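Local coordinates for hypothetical protein (Legionella pneumophila subsp. pneumophila, PDB 4JX2), which is of unknown function but is a putative secreted protein with a DUF5624 domain, combining many alpha helices with a small mixed beta sheet, at residues Asn160-Gln165 against Pro169-His174; Leu279-Gln284 against Val388-Ala393; Gly356-Ser361 against Ala397-Asn402. All coordinates share one frame; numbering follows the deposited sequence.

Interaction 1: Asn160-Gln165 against Pro169-His174; sequences NNWLEQ and PAWKPH
In the turn that carries the chain from the short, weakly bonded helix 162-165 to helix 175-197, the indole of Trp-171 folds back against Leu-163 and Trp-162. The six-membered part of the indole does the touching: Leu-163 CD1 lies 4.0 Å from Trp-171 CE3, and the two side chains cross at about a right angle. Trp-162 CZ3 comes to 4.4 Å from Trp-171 CZ3, arriving at the edge of the Trp-171 ring and near its plane. The same Leu-163 CD1 also sits 3.5 Å above the Trp-162 ring plane, offset toward the rim; one methyl thus serves both indoles. Trp-171 CB faces 160-165, and with CG anti to its own carbonyl carbon (chi1 -65°) the six-membered ring meets Leu-163. Helix 162-165 is capped by Asn-161, whose OD1 accepts from Leu-163 N at 3.2 Å with the donor above the carbonyl plane. Ile-178 of helix 175-197 touches both Leu-163 and Trp-171, while Phe-34 of the second subunit meets Trp-162 edge-to-face. The meeting surfaces are wholly apolar, and both indole nitrogens donate elsewhere, Trp-162 NE1 to Asn-155 OD1 and Trp-171 NE1 to Leu-233 O, so two buried N-H groups are satisfied without spending a bond on this turn.

Interaction 2: Leu279-Gln284 against Val388-Ala393; sequences LVPFVQ and VGFWMA
Phe-390 is the first residue of 388-393 to reach the neighbouring helix, and it meets Pro-281. Two atoms of the phenyl do the touching: Phe-390 CD2 lies 3.7 Å from Pro-281 CG, and Phe-390 CE2 lies 4.0 Å from Pro-281 CD. The two side chains cross obliquely. Having its CG anti to the carbonyl carbon (chi1 -72°) carries the Phe-390 ring across to Pro-281, although the CB bond does not itself point at helix 279-286. The same phenyl also forms a cation-pi contact with Arg-351, which gives the partly exposed aromatic a second, charged neighbour. Next comes Trp-391, turned to another side of helix 386-398, where its indole makes an edge-to-face contact with Phe-369. Helix 279-286 is the connection of a beta-alpha-beta unit, joining the neighbouring parallel strands 257-262 and 296-298; Val-280 and Val-283 pack on strand 257-262, while Pro-281 and the backbone of Phe-282 meet helix 386-398, which runs in broadly the same direction as a second layer over the sheet. A turn further on from Gly-389, Ala-393 points its methyl at the opposing backbone, with Ala-393 CB 4.0 Å from Phe-282 CA and 4.2 Å from Phe-282 CB. The lone methyl is short enough for the two backbones to come close, Ala-393 CA lying 5.2 Å from Phe-282 CA. The phenyl of Phe-282 takes no part in this approach: with CG anti to the backbone N (chi1 173°) it leads off to Met-239 and Leu-242 on helix 223-247.

Interaction 3: Gly356-Ser361 against Ala397-Asn402; sequences GDYTYS and AEKNWN
The phenol ring of Tyr-358 and the carboxylate of Glu-398 are turned 54° against each other, and the two side chains cross at about a right angle. The Tyr-358 ring also meets the indole of Trp-391 edge-to-face. Glu-398 CB approaches the ring obliquely, and the closest contact is made by the hydroxyl: Tyr-358 OH lies 3.4 Å from Glu-398 CB and equally near Glu-398 CG. A bend at chi2 (86°) turns the chain so that Glu-398 OE1 lies 4.1 Å from Tyr-358 CE2. The tyrosine hydroxyl has its polar partner one turn earlier, a weak hydrogen bond with Glu-395 OE1. Lys-399 NZ stays 4.1 Å from Tyr-358 OH and forms a long, weak ion pair with Glu-395 OE2, so one carboxylate would serve both polar ends. Glu-398 and Lys-399 stand where helix 386-398 ends in a Schellman motif, Trp-401 N pairing with Leu-396 O and Asn-400 N with Ala-397 O. Asn-400 is its C-prime residue, of positive phi, and the type I' turn from Lys-399 to Asn-402 overlaps it: a helix C-terminus with the hydroxyl end of a loop tyrosine reaching its last turn.

Interactions 2 and 3 adjoin, their centres about 9 Å apart, and share helix 386-398: one uses its middle, the other its C-terminal end. They are joined by packing, with Trp-391 CB 3.4 Å from Gly-356 O and Phe-282 CE1 3.6 Å from Trp-401 CH2, and along the chain their segments alternate. Interaction 1 stands apart, its centre about 24 Å from that of interaction 2 and about 23 Å from that of interaction 3, and it closes before either opens; helix 223-247 touches residues of all three. Near interaction 1, close to the side chain of Leu-163, lies a bound PEG molecule, di(hydroxyethyl)ether, probably from the crystallisation liquor.

Interaction 1: Asn160-Gln165 against Pro169-His174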
loop_
_atom_site.group_PDB
_atom_site.type_symbol
_atom_site.label_atom_id
_atom_site.label_comp_id
_atom_site.label_asym_id
_atom_site.label_seq_id
_atom_site.Cartn_x
_atom_site.Cartn_y
_atom_site.Cartn_z
ATOM N N ASN A 160 -35.565 25.319 14.584
ATOM C CA ASN A 160 -34.716 25.149 13.402
ATOM C C ASN A 160 -33.280 24.747 13.819
ATOM O O ASN A 160 -32.305 25.217 13.224
ATOM C CB ASN A 160 -34.709 26.417 12.489
ATOM C CG ASN A 160 -36.043 26.820 11.891
ATOM O OD1 ASN A 160 -37.121 26.547 12.440
ATOM N ND2 ASN A 160 -35.994 27.532 10.767
ATOM N N ASN A 161 -33.147 23.858 14.826
ATOM C CA ASN A 161 -31.830 23.353 15.225
ATOM C C ASN A 161 -31.176 22.655 14.027
ATOM O O ASN A 161 -31.881 22.024 13.231
ATOM C CB ASN A 161 -31.942 22.395 16.399
ATOM C CG ASN A 161 -30.620 22.081 17.023
ATOM O OD1 ASN A 161 -30.006 21.053 16.748
ATOM N ND2 ASN A 161 -30.139 22.977 17.857
ATOM N N TRP A 162 -29.853 22.786 13.883
ATOM C CA TRP A 162 -29.110 22.211 12.765
ATOM C C TRP A 162 -29.390 20.688 12.616
ATOM O O TRP A 162 -29.537 20.201 11.491
ATOM C CB TRP A 162 -27.599 22.500 12.919
ATOM C CG TRP A 162 -26.932 21.718 14.017
ATOM C CD1 TRP A 162 -26.892 22.037 15.343
ATOM C CD2 TRP A 162 -26.287 20.440 13.891
ATOM N NE1 TRP A 162 -26.258 21.044 16.051
ATOM C CE2 TRP A 162 -25.890 20.043 15.187
ATOM C CE3 TRP A 162 -26.035 19.577 12.811
ATOM C CZ2 TRP A 162 -25.197 18.845 15.426
ATOM C CZ3 TRP A 162 -25.396 18.365 13.057
ATOM C CH2 TRP A 162 -24.952 18.027 14.343
ATOM N N LEU A 163 -29.506 19.973 13.756
ATOM C CA LEU A 163 -29.759 18.530 13.869
ATOM C C LEU A 163 -31.142 18.120 13.309
ATOM O O LEU A 163 -31.298 17.007 12.810
ATOM C CB LEU A 163 -29.659 18.156 15.350
ATOM C CG LEU A 163 -29.214 16.767 15.727
ATOM C CD1 LEU A 163 -27.980 16.345 14.995
ATOM C CD2 LEU A 163 -28.980 16.694 17.209
ATOM N N GLU A 164 -32.127 19.024 13.368
ATOM C CA GLU A 164 -33.476 18.824 12.832
ATOM C C GLU A 164 -33.525 19.118 11.323
ATOM O O GLU A 164 -34.502 18.769 10.667
ATOM C CB GLU A 164 -34.475 19.750 13.556
ATOM C CG GLU A 164 -34.826 19.357 14.985
ATOM C CD GLU A 164 -35.622 20.377 15.790
ATOM O OE1 GLU A 164 -35.979 21.451 15.247
ATOM O OE2 GLU A 164 -35.890 20.092 16.979
ATOM N N GLN A 165 -32.506 19.798 10.789
ATOM C CA GLN A 165 -32.455 20.216 9.391
ATOM C C GLN A 165 -31.576 19.332 8.510
ATOM O O GLN A 165 -31.877 19.170 7.323
ATOM C CB GLN A 165 -31.936 21.647 9.297
ATOM C CG GLN A 165 -32.936 22.734 9.579
ATOM C CD GLN A 165 -32.276 24.099 9.449
ATOM O OE1 GLN A 165 -32.319 24.920 10.368
ATOM N NE2 GLN A 165 -31.670 24.399 8.296
ATOM N N PRO A 169 -31.314 10.622 8.347
ATOM C CA PRO A 169 -32.403 9.773 8.897
ATOM C C PRO A 169 -31.948 8.682 9.876
ATOM O O PRO A 169 -32.689 8.416 10.812
ATOM C CB PRO A 169 -33.084 9.178 7.667
ATOM C CG PRO A 169 -32.192 9.508 6.501
ATOM C CD PRO A 169 -31.344 10.660 6.866
ATOM N N ALA A 170 -30.731 8.136 9.736
ATOM C CA ALA A 170 -30.156 7.125 10.639
ATOM C C ALA A 170 -29.981 7.620 12.110
ATOM O O ALA A 170 -29.879 6.808 13.045
ATOM C CB ALA A 170 -28.806 6.681 10.097
ATOM N N TRP A 171 -29.889 8.954 12.289
ATOM C CA TRP A 171 -29.714 9.611 13.590
ATOM C C TRP A 171 -31.048 9.903 14.263
ATOM O O TRP A 171 -31.083 10.054 15.485
ATOM C CB TRP A 171 -28.947 10.925 13.420
ATOM C CG TRP A 171 -27.526 10.790 12.936
ATOM C CD1 TRP A 171 -26.847 9.640 12.639
ATOM C CD2 TRP A 171 -26.632 11.870 12.642
ATOM N NE1 TRP A 171 -25.581 9.938 12.198
ATOM C CE2 TRP A 171 -25.416 11.300 12.210
ATOM C CE3 TRP A 171 -26.724 13.270 12.753
ATOM C CZ2 TRP A 171 -24.310 12.081 11.878
ATOM C CZ3 TRP A 171 -25.631 14.039 12.412
ATOM C CH2 TRP A 171 -24.452 13.448 11.958
ATOM N N LYS A 172 -32.143 9.999 13.470
ATOM C CA LYS A 172 -33.491 10.304 13.955
ATOM C C LYS A 172 -33.831 9.578 15.281
ATOM O O LYS A 172 -34.239 10.284 16.195
ATOM C CB LYS A 172 -34.572 10.024 12.899
ATOM C CG LYS A 172 -35.808 10.919 13.022
ATOM C CD LYS A 172 -36.986 10.338 12.234
ATOM C CE LYS A 172 -38.222 11.217 12.230
ATOM N NZ LYS A 172 -39.470 10.426 11.973
ATOM N N PRO A 173 -33.602 8.244 15.484
ATOM C CA PRO A 173 -33.947 7.637 16.786
ATOM C C PRO A 173 -33.214 8.214 18.014
ATOM O O PRO A 173 -33.689 8.014 19.127
ATOM C CB PRO A 173 -33.532 6.169 16.598
ATOM C CG PRO A 173 -33.547 5.935 15.164
ATOM C CD PRO A 173 -33.105 7.209 14.546
ATOM N N HIS A 174 -32.074 8.914 17.828
ATOM C CA HIS A 174 -31.237 9.404 18.928
ATOM C C HIS A 174 -30.980 10.923 18.941
ATOM O O HIS A 174 -30.104 11.376 19.680
ATOM C CB HIS A 174 -29.881 8.678 18.864
ATOM C CG HIS A 174 -30.007 7.223 18.529
ATOM N ND1 HIS A 174 -29.738 6.745 17.241
ATOM C CD2 HIS A 174 -30.425 6.194 19.303
ATOM C CE1 HIS A 174 -29.967 5.443 17.291
ATOM N NE2 HIS A 174 -30.372 5.062 18.514
#

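Interaction 2: Leu279-Gln284 against Val388-Ala393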
loop_
_atom_site.group_PDB
_atom_site.type_symbol
_atom_site.label_atom_id
_atom_site.label_comp_id
_atom_site.label_asym_id
_atom_site.label_seq_id
_atom_site.Cartn_x
_atom_site.Cartn_y
_atom_site.Cartn_z
ATOM N N LEU A 279 -13.586 0.019 4.021
ATOM C CA LEU A 279 -14.396 0.017 2.787
ATOM C C LEU A 279 -14.524 -1.392 2.255
ATOM O O LEU A 279 -15.519 -1.710 1.618
ATOM C CB LEU A 279 -13.830 0.929 1.688
ATOM C CG LEU A 279 -13.942 2.426 1.875
ATOM C CD1 LEU A 279 -13.188 3.130 0.805
ATOM C CD2 LEU A 279 -15.383 2.890 1.881
ATOM N N VAL A 280 -13.508 -2.236 2.518
ATOM C CA VAL A 280 -13.462 -3.618 2.055
ATOM C C VAL A 280 -14.615 -4.414 2.719
ATOM O O VAL A 280 -15.504 -4.841 1.961
ATOM C CB VAL A 280 -12.065 -4.262 2.229
ATOM C CG1 VAL A 280 -12.072 -5.716 1.754
ATOM C CG2 VAL A 280 -11.009 -3.453 1.486
ATOM N N PRO A 281 -14.716 -4.560 4.071
ATOM C CA PRO A 281 -15.891 -5.261 4.629
ATOM C C PRO A 281 -17.221 -4.540 4.317
ATOM O O PRO A 281 -18.225 -5.212 4.107
ATOM C CB PRO A 281 -15.618 -5.273 6.134
ATOM C CG PRO A 281 -14.672 -4.134 6.374
ATOM C CD PRO A 281 -13.801 -4.121 5.148
ATOM N N PHE A 282 -17.227 -3.186 4.260
ATOM C CA PHE A 282 -18.422 -2.394 3.935
ATOM C C PHE A 282 -18.987 -2.792 2.539
ATOM O O PHE A 282 -20.190 -3.079 2.421
ATOM C CB PHE A 282 -18.117 -0.883 4.014
ATOM C CG PHE A 282 -19.231 0.011 3.531
ATOM C CD1 PHE A 282 -20.508 -0.073 4.084
ATOM C CD2 PHE A 282 -19.011 0.935 2.520
ATOM C CE1 PHE A 282 -21.548 0.728 3.607
ATOM C CE2 PHE A 282 -20.044 1.760 2.069
ATOM C CZ PHE A 282 -21.306 1.641 2.609
ATOM N N VAL A 283 -18.119 -2.872 1.515
ATOM C CA VAL A 283 -18.524 -3.284 0.170
ATOM C C VAL A 283 -19.054 -4.745 0.199
ATOM O O VAL A 283 -20.070 -5.030 -0.448
ATOM C CB VAL A 283 -17.384 -3.073 -0.856
ATOM C CG1 VAL A 283 -17.649 -3.796 -2.164
ATOM C CG2 VAL A 283 -17.229 -1.607 -1.134
ATOM N N GLN A 284 -18.403 -5.644 0.976
ATOM C CA GLN A 284 -18.838 -7.040 1.120
ATOM C C GLN A 284 -20.246 -7.089 1.700
ATOM O O GLN A 284 -21.059 -7.882 1.232
ATOM C CB GLN A 284 -17.884 -7.835 2.008
ATOM C CG GLN A 284 -16.551 -8.222 1.375
ATOM C CD GLN A 284 -15.736 -8.967 2.406
ATOM O OE1 GLN A 284 -14.772 -8.436 2.983
ATOM N NE2 GLN A 284 -16.148 -10.199 2.714
ATOM N N VAL A 388 -14.025 2.679 14.321
ATOM C CA VAL A 388 -15.417 2.242 14.379
ATOM C C VAL A 388 -15.922 1.634 13.052
ATOM O O VAL A 388 -16.926 0.918 13.072
ATOM C CB VAL A 388 -16.337 3.411 14.831
ATOM C CG1 VAL A 388 -15.944 3.952 16.211
ATOM C CG2 VAL A 388 -16.412 4.534 13.787
ATOM N N GLY A 389 -15.262 1.968 11.934
ATOM C CA GLY A 389 -15.634 1.555 10.584
ATOM C C GLY A 389 -15.908 0.077 10.417
ATOM O O GLY A 389 -16.965 -0.290 9.882
ATOM N N PHE A 390 -14.956 -0.786 10.892
ATOM C CA PHE A 390 -15.094 -2.250 10.848
ATOM C C PHE A 390 -16.282 -2.714 11.684
ATOM O O PHE A 390 -17.029 -3.582 11.227
ATOM C CB PHE A 390 -13.805 -2.966 11.285
ATOM C CG PHE A 390 -12.690 -2.856 10.271
ATOM C CD1 PHE A 390 -11.820 -1.770 10.281
ATOM C CD2 PHE A 390 -12.503 -3.841 9.309
ATOM C CE1 PHE A 390 -10.811 -1.648 9.323
ATOM C CE2 PHE A 390 -11.466 -3.734 8.366
ATOM C CZ PHE A 390 -10.648 -2.624 8.366
ATOM N N TRP A 391 -16.489 -2.119 12.876
ATOM C CA TRP A 391 -17.625 -2.460 13.753
ATOM C C TRP A 391 -18.980 -2.021 13.151
ATOM O O TRP A 391 -19.907 -2.836 13.098
ATOM C CB TRP A 391 -17.468 -1.860 15.170
ATOM C CG TRP A 391 -18.446 -2.467 16.126
ATOM C CD1 TRP A 391 -18.315 -3.657 16.790
ATOM C CD2 TRP A 391 -19.779 -2.003 16.392
ATOM N NE1 TRP A 391 -19.472 -3.946 17.477
ATOM C CE2 TRP A 391 -20.381 -2.937 17.269
ATOM C CE3 TRP A 391 -20.520 -0.877 15.990
ATOM C CZ2 TRP A 391 -21.681 -2.765 17.772
ATOM C CZ3 TRP A 391 -21.812 -0.723 16.467
ATOM C CH2 TRP A 391 -22.372 -1.649 17.365
HETATM N N MSE A 392 -19.111 -0.734 12.747
HETATM C CA MSE A 392 -20.362 -0.213 12.201
HETATM C C MSE A 392 -20.749 -0.924 10.880
HETATM O O MSE A 392 -21.934 -1.146 10.676
HETATM C CB MSE A 392 -20.325 1.319 12.054
HETATM C CG MSE A 392 -21.685 1.939 11.651
HETATM SE SE MSE A 392 -23.196 1.521 12.844
HETATM C CE MSE A 392 -22.931 2.853 14.253
ATOM N N ALA A 393 -19.789 -1.329 10.022
ATOM C CA ALA A 393 -20.131 -2.061 8.795
ATOM C C ALA A 393 -20.770 -3.408 9.149
ATOM O O ALA A 393 -21.801 -3.752 8.588
ATOM C CB ALA A 393 -18.899 -2.267 7.934
#

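Interaction 3: Gly356-Ser361 against Ala397-Asn402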
loop_
_atom_site.group_PDB
_atom_site.type_symbol
_atom_site.label_atom_id
_atom_site.label_comp_id
_atom_site.label_asym_id
_atom_site.label_seq_id
_atom_site.Cartn_x
_atom_site.Cartn_y
_atom_site.Cartn_z
ATOM N N GLY A 356 -12.538 -3.623 18.457
ATOM C CA GLY A 356 -13.093 -2.675 17.492
ATOM C C GLY A 356 -13.592 -3.322 16.214
ATOM O O GLY A 356 -14.195 -2.650 15.374
ATOM N N ASP A 357 -13.322 -4.623 16.026
ATOM C CA ASP A 357 -13.872 -5.371 14.911
ATOM C C ASP A 357 -15.238 -5.868 15.324
ATOM O O ASP A 357 -15.456 -6.114 16.521
ATOM C CB ASP A 357 -12.985 -6.570 14.563
ATOM C CG ASP A 357 -11.656 -6.293 13.896
ATOM O OD1 ASP A 357 -11.461 -5.155 13.399
ATOM O OD2 ASP A 357 -10.822 -7.229 13.838
ATOM N N TYR A 358 -16.153 -6.062 14.365
ATOM C CA TYR A 358 -17.470 -6.618 14.678
ATOM C C TYR A 358 -17.322 -8.058 15.165
ATOM O O TYR A 358 -17.863 -8.411 16.212
ATOM C CB TYR A 358 -18.423 -6.552 13.470
ATOM C CG TYR A 358 -19.849 -6.864 13.860
ATOM C CD1 TYR A 358 -20.549 -6.037 14.732
ATOM C CD2 TYR A 358 -20.491 -8.010 13.389
ATOM C CE1 TYR A 358 -21.849 -6.340 15.130
ATOM C CE2 TYR A 358 -21.813 -8.299 13.744
ATOM C CZ TYR A 358 -22.488 -7.458 14.618
ATOM O OH TYR A 358 -23.784 -7.722 15.016
ATOM N N THR A 359 -16.530 -8.864 14.430
ATOM C CA THR A 359 -16.266 -10.284 14.719
ATOM C C THR A 359 -15.527 -10.524 16.047
ATOM O O THR A 359 -15.529 -11.659 16.524
ATOM C CB THR A 359 -15.449 -10.933 13.581
ATOM O OG1 THR A 359 -14.261 -10.176 13.319
ATOM C CG2 THR A 359 -16.261 -11.102 12.305
ATOM N N TYR A 360 -14.892 -9.485 16.630
ATOM C CA TYR A 360 -14.111 -9.615 17.852
ATOM C C TYR A 360 -14.982 -9.869 19.106
ATOM O O TYR A 360 -14.806 -10.899 19.758
ATOM C CB TYR A 360 -13.192 -8.401 18.062
ATOM C CG TYR A 360 -12.309 -8.585 19.269
ATOM C CD1 TYR A 360 -11.246 -9.489 19.245
ATOM C CD2 TYR A 360 -12.587 -7.931 20.468
ATOM C CE1 TYR A 360 -10.463 -9.709 20.375
ATOM C CE2 TYR A 360 -11.805 -8.141 21.605
ATOM C CZ TYR A 360 -10.747 -9.032 21.552
ATOM O OH TYR A 360 -9.984 -9.251 22.663
ATOM N N SER A 361 -15.824 -8.906 19.507
ATOM C CA SER A 361 -16.683 -9.061 20.687
ATOM C C SER A 361 -18.135 -9.030 20.236
ATOM O O SER A 361 -18.509 -8.072 19.542
ATOM C CB SER A 361 -16.410 -7.948 21.700
ATOM O OG SER A 361 -16.176 -8.428 23.013
ATOM N N ALA A 397 -24.727 -4.578 8.667
ATOM C CA ALA A 397 -24.910 -5.812 7.906
ATOM C C ALA A 397 -25.779 -6.813 8.684
ATOM O O ALA A 397 -26.749 -7.327 8.122
ATOM C CB ALA A 397 -23.558 -6.416 7.569
ATOM N N GLU A 398 -25.478 -7.037 9.988
ATOM C CA GLU A 398 -26.254 -7.936 10.846
ATOM C C GLU A 398 -27.739 -7.533 10.913
ATOM O O GLU A 398 -28.602 -8.402 10.841
ATOM C CB GLU A 398 -25.671 -7.966 12.258
ATOM C CG GLU A 398 -26.271 -9.026 13.173
ATOM C CD GLU A 398 -25.645 -10.402 13.085
ATOM O OE1 GLU A 398 -24.772 -10.627 12.214
ATOM O OE2 GLU A 398 -26.019 -11.259 13.917
ATOM N N LYS A 399 -28.032 -6.225 11.041
ATOM C CA LYS A 399 -29.412 -5.713 11.147
ATOM C C LYS A 399 -30.010 -5.349 9.769
ATOM O O LYS A 399 -31.053 -4.707 9.718
ATOM C CB LYS A 399 -29.479 -4.500 12.116
ATOM C CG LYS A 399 -28.840 -4.721 13.506
ATOM C CD LYS A 399 -29.399 -5.905 14.324
ATOM C CE LYS A 399 -28.925 -5.936 15.768
ATOM N NZ LYS A 399 -27.456 -6.134 15.903
ATOM N N ASN A 400 -29.387 -5.808 8.666
ATOM C CA ASN A 400 -29.790 -5.563 7.274
ATOM C C ASN A 400 -30.039 -4.068 7.030
ATOM O O ASN A 400 -31.036 -3.678 6.431
ATOM C CB ASN A 400 -31.008 -6.425 6.866
ATOM C CG ASN A 400 -31.203 -6.648 5.365
ATOM O OD1 ASN A 400 -30.359 -6.312 4.521
ATOM N ND2 ASN A 400 -32.333 -7.234 4.990
ATOM N N TRP A 401 -29.122 -3.239 7.538
ATOM C CA TRP A 401 -29.047 -1.782 7.383
ATOM C C TRP A 401 -30.137 -1.035 8.157
ATOM O O TRP A 401 -30.161 0.205 8.124
ATOM C CB TRP A 401 -29.049 -1.393 5.880
ATOM C CG TRP A 401 -28.005 -2.159 5.123
ATOM C CD1 TRP A 401 -28.154 -3.376 4.518
ATOM C CD2 TRP A 401 -26.611 -1.856 5.074
ATOM N NE1 TRP A 401 -26.943 -3.817 4.039
ATOM C CE2 TRP A 401 -25.971 -2.922 4.398
ATOM C CE3 TRP A 401 -25.845 -0.754 5.487
ATOM C CZ2 TRP A 401 -24.616 -2.894 4.085
ATOM C CZ3 TRP A 401 -24.487 -0.746 5.218
ATOM C CH2 TRP A 401 -23.884 -1.808 4.534
ATOM N N ASN A 402 -30.967 -1.761 8.921
ATOM C CA ASN A 402 -32.021 -1.125 9.676
ATOM C C ASN A 402 -31.449 -0.476 10.948
ATOM O O ASN A 402 -31.315 -1.131 11.994
ATOM C CB ASN A 402 -33.135 -2.112 9.981
ATOM C CG ASN A 402 -34.425 -1.434 10.301
ATOM O OD1 ASN A 402 -34.453 -0.425 11.015
ATOM N ND2 ASN A 402 -35.529 -1.950 9.750
#